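Local coordinates for P domain of VPI (Norovirus Hu/GI.7/TCH-060/USA/2003, PDB 4P26), which forms the protruding, outermost part of the norovirus capsid protein and binds histo-blood group glycans, probably to attach the virus to host cells, at residues Asp107-Thr112 with Trp160-Thr165. Residues are numbered along the deposited sequence; the frame is centred on the assembly and turned at random.
Sequences DWHVST and WVSPST. With A2G (2-acetamido-2-deoxy-alpha-D-galactopyranose), chain E.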
loop_
_atom_site.group_PDB
_atom_site.type_symbol
_atom_site.label_atom_id
_atom_site.label_comp_id
_atom_site.label_asym_id
_atom_site.label_seq_id
_atom_site.Cartn_x
_atom_site.Cartn_y
_atom_site.Cartn_z
ATOM N N ASP A 107 -6.188 -21.866 -2.924
ATOM C CA ASP A 107 -6.842 -21.129 -4.008
ATOM C C ASP A 107 -6.754 -19.629 -3.756
ATOM O O ASP A 107 -6.843 -19.178 -2.613
ATOM C CB ASP A 107 -8.309 -21.541 -4.133
ATOM C CG ASP A 107 -8.497 -22.823 -4.921
ATOM O OD1 ASP A 107 -7.536 -23.620 -5.047
ATOM O OD2 ASP A 107 -9.627 -23.042 -5.407
ATOM N N TRP A 108 -6.560 -18.856 -4.821
ATOM C CA TRP A 108 -6.577 -17.402 -4.712
ATOM C C TRP A 108 -7.822 -16.881 -5.389
ATOM O O TRP A 108 -8.317 -17.467 -6.353
ATOM C CB TRP A 108 -5.366 -16.752 -5.386
ATOM C CG TRP A 108 -4.045 -17.050 -4.764
ATOM C CD1 TRP A 108 -3.815 -17.640 -3.557
ATOM C CD2 TRP A 108 -2.756 -16.788 -5.340
ATOM N NE1 TRP A 108 -2.458 -17.750 -3.337
ATOM C CE2 TRP A 108 -1.788 -17.243 -4.420
ATOM C CE3 TRP A 108 -2.330 -16.215 -6.545
ATOM C CZ2 TRP A 108 -0.419 -17.133 -4.662
ATOM C CZ3 TRP A 108 -0.965 -16.111 -6.789
ATOM C CH2 TRP A 108 -0.026 -16.568 -5.846
ATOM N N HIS A 109 -8.317 -15.761 -4.885
ATOM C CA HIS A 109 -9.413 -15.070 -5.533
ATOM C C HIS A 109 -8.977 -13.625 -5.722
ATOM O O HIS A 109 -8.806 -12.882 -4.755
ATOM C CB HIS A 109 -10.687 -15.234 -4.707
ATOM C CG HIS A 109 -11.008 -16.668 -4.429
ATOM N ND1 HIS A 109 -11.651 -17.476 -5.343
ATOM C CD2 HIS A 109 -10.702 -17.464 -3.376
ATOM C CE1 HIS A 109 -11.769 -18.695 -4.847
ATOM N NE2 HIS A 109 -11.197 -18.715 -3.656
ATOM N N VAL A 110 -8.749 -13.265 -6.986
ATOM C CA VAL A 110 -8.093 -12.013 -7.348
ATOM C C VAL A 110 -9.074 -11.104 -8.084
ATOM O O VAL A 110 -9.634 -11.493 -9.110
ATOM C CB VAL A 110 -6.862 -12.281 -8.262
ATOM C CG1 VAL A 110 -6.058 -11.006 -8.473
ATOM C CG2 VAL A 110 -5.972 -13.370 -7.658
ATOM N N SER A 111 -9.288 -9.902 -7.554
ATOM C CA SER A 111 -10.234 -8.964 -8.146
ATOM C C SER A 111 -9.519 -8.042 -9.124
ATOM O O SER A 111 -8.663 -7.248 -8.719
ATOM C CB SER A 111 -10.933 -8.143 -7.056
ATOM O OG SER A 111 -12.001 -7.374 -7.594
ATOM N N THR A 112 -9.878 -8.142 -10.405
ATOM C CA THR A 112 -9.190 -7.405 -11.466
ATOM C C THR A 112 -10.128 -6.490 -12.264
ATOM O O THR A 112 -11.345 -6.691 -12.280
ATOM C CB THR A 112 -8.449 -8.372 -12.456
ATOM O OG1 THR A 112 -9.396 -9.205 -13.143
ATOM C CG2 THR A 112 -7.459 -9.257 -11.707
ATOM N N TRP A 160 -9.028 -12.527 -1.412
ATOM C CA TRP A 160 -9.127 -13.519 -0.346
ATOM C C TRP A 160 -8.587 -14.873 -0.793
ATOM O O TRP A 160 -8.378 -15.100 -1.990
ATOM C CB TRP A 160 -10.571 -13.651 0.157
ATOM C CG TRP A 160 -11.618 -14.000 -0.892
ATOM C CD1 TRP A 160 -12.138 -13.166 -1.847
ATOM C CD2 TRP A 160 -12.303 -15.255 -1.044
ATOM N NE1 TRP A 160 -13.091 -13.828 -2.594
ATOM C CE2 TRP A 160 -13.211 -15.110 -2.121
ATOM C CE3 TRP A 160 -12.232 -16.486 -0.381
ATOM C CZ2 TRP A 160 -14.037 -16.149 -2.547
ATOM C CZ3 TRP A 160 -13.058 -17.520 -0.806
ATOM C CH2 TRP A 160 -13.948 -17.342 -1.880
ATOM N N VAL A 161 -8.348 -15.763 0.167
ATOM C CA VAL A 161 -7.828 -17.096 -0.142
ATOM C C VAL A 161 -8.673 -18.187 0.514
ATOM O O VAL A 161 -9.376 -17.940 1.496
ATOM C CB VAL A 161 -6.353 -17.260 0.286
ATOM C CG1 VAL A 161 -5.471 -16.211 -0.406
ATOM C CG2 VAL A 161 -6.224 -17.158 1.802
ATOM N N SER A 162 -8.609 -19.389 -0.046
ATOM C CA SER A 162 -9.418 -20.505 0.430
ATOM C C SER A 162 -8.682 -21.826 0.154
ATOM O O SER A 162 -7.723 -21.840 -0.616
ATOM C CB SER A 162 -10.801 -20.470 -0.241
ATOM O OG SER A 162 -10.708 -20.635 -1.646
ATOM N N PRO A 163 -9.107 -22.931 0.799
ATOM C CA PRO A 163 -8.353 -24.186 0.663
ATOM C C PRO A 163 -8.332 -24.735 -0.758
ATOM O O PRO A 163 -9.279 -24.542 -1.521
ATOM C CB PRO A 163 -9.114 -25.163 1.569
ATOM C CG PRO A 163 -9.861 -24.324 2.505
ATOM C CD PRO A 163 -10.209 -23.061 1.771
ATOM N N SER A 164 -7.254 -25.429 -1.105
ATOM C CA SER A 164 -7.138 -26.031 -2.428
ATOM C C SER A 164 -8.203 -27.096 -2.664
ATOM O O SER A 164 -8.644 -27.295 -3.797
ATOM C CB SER A 164 -5.743 -26.631 -2.619
ATOM O OG SER A 164 -4.758 -25.612 -2.613
ATOM N N THR A 165 -8.602 -27.780 -1.591
ATOM C CA THR A 165 -9.612 -28.845 -1.650
ATOM C C THR A 165 -10.554 -28.766 -0.442
ATOM O O THR A 165 -10.196 -28.199 0.586
ATOM C CB THR A 165 -8.968 -30.256 -1.689
ATOM O OG1 THR A 165 -8.092 -30.420 -0.567
ATOM C CG2 THR A 165 -8.174 -30.465 -2.973
HETATM O O5 A2G E . -14.215 -24.393 -2.115
HETATM C C1 A2G E . -14.812 -23.556 -3.115
HETATM C C2 A2G E . -13.938 -22.335 -3.345
HETATM N N2 A2G E . -14.547 -21.480 -4.374
HETATM C C3 A2G E . -12.558 -22.778 -3.804
HETATM O O3 A2G E . -11.693 -21.637 -3.890
HETATM C C4 A2G E . -11.987 -23.773 -2.807
HETATM O O4 A2G E . -11.756 -23.115 -1.552
HETATM C C5 A2G E . -12.972 -24.914 -2.608
HETATM C C6 A2G E . -12.400 -25.911 -1.598
HETATM O O6 A2G E . -13.408 -26.860 -1.242
HETATM C C7 A2G E . -15.358 -20.460 -4.062
HETATM O O7 A2G E . -15.887 -19.723 -4.892
HETATM C C8 A2G E . -15.597 -20.259 -2.564
HETATM O O HOH W 1 -5.152 -24.578 -5.060
#
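The imidazole of His109 stacks face to face on the six-membered ring of Trp160, the two planes 16° apart. His109 CB sits over the five-membered ring, 3.6 Å from the centroid, in a CH-pi contact. CG lies above CE2 and CZ2 of Trp160. CD2 comes within 3.5 Å of Trp160 CZ3. ND1 is hydrogen-bonded to Asp128 on strand 124-129, which, with the stack, helps to hold the ring's rotation. NE2 ends 3.0 Å from O3 of the N-acetylgalactosamine and 2.8 Å from Ser162 OG. Trp160 CG lies between its backbone N and carbonyl carbon (chi1 57°), which brings the indole over the imidazole. The indole edge, at Trp160 CH2, meets the acetamido methyl C8 in the ring plane. The two strands are antiparallel neighbours in the six-stranded sheet of the P domain; this end of them, with the residues that follow Ser162, makes up part of the glycan site. Backbone bonds join Asp107 to Ser162 in both directions. Asp107 OD2 accepts a hydrogen bond from sugar O3, Pro163 O one from O4. Ser162 OG lies 2.6 Å from sugar O3 and 2.7 Å from O4. A water links Asp107 OD1 to Ser164 OG. On the opposite face, Trp108 CD1 touches Val161 CG1.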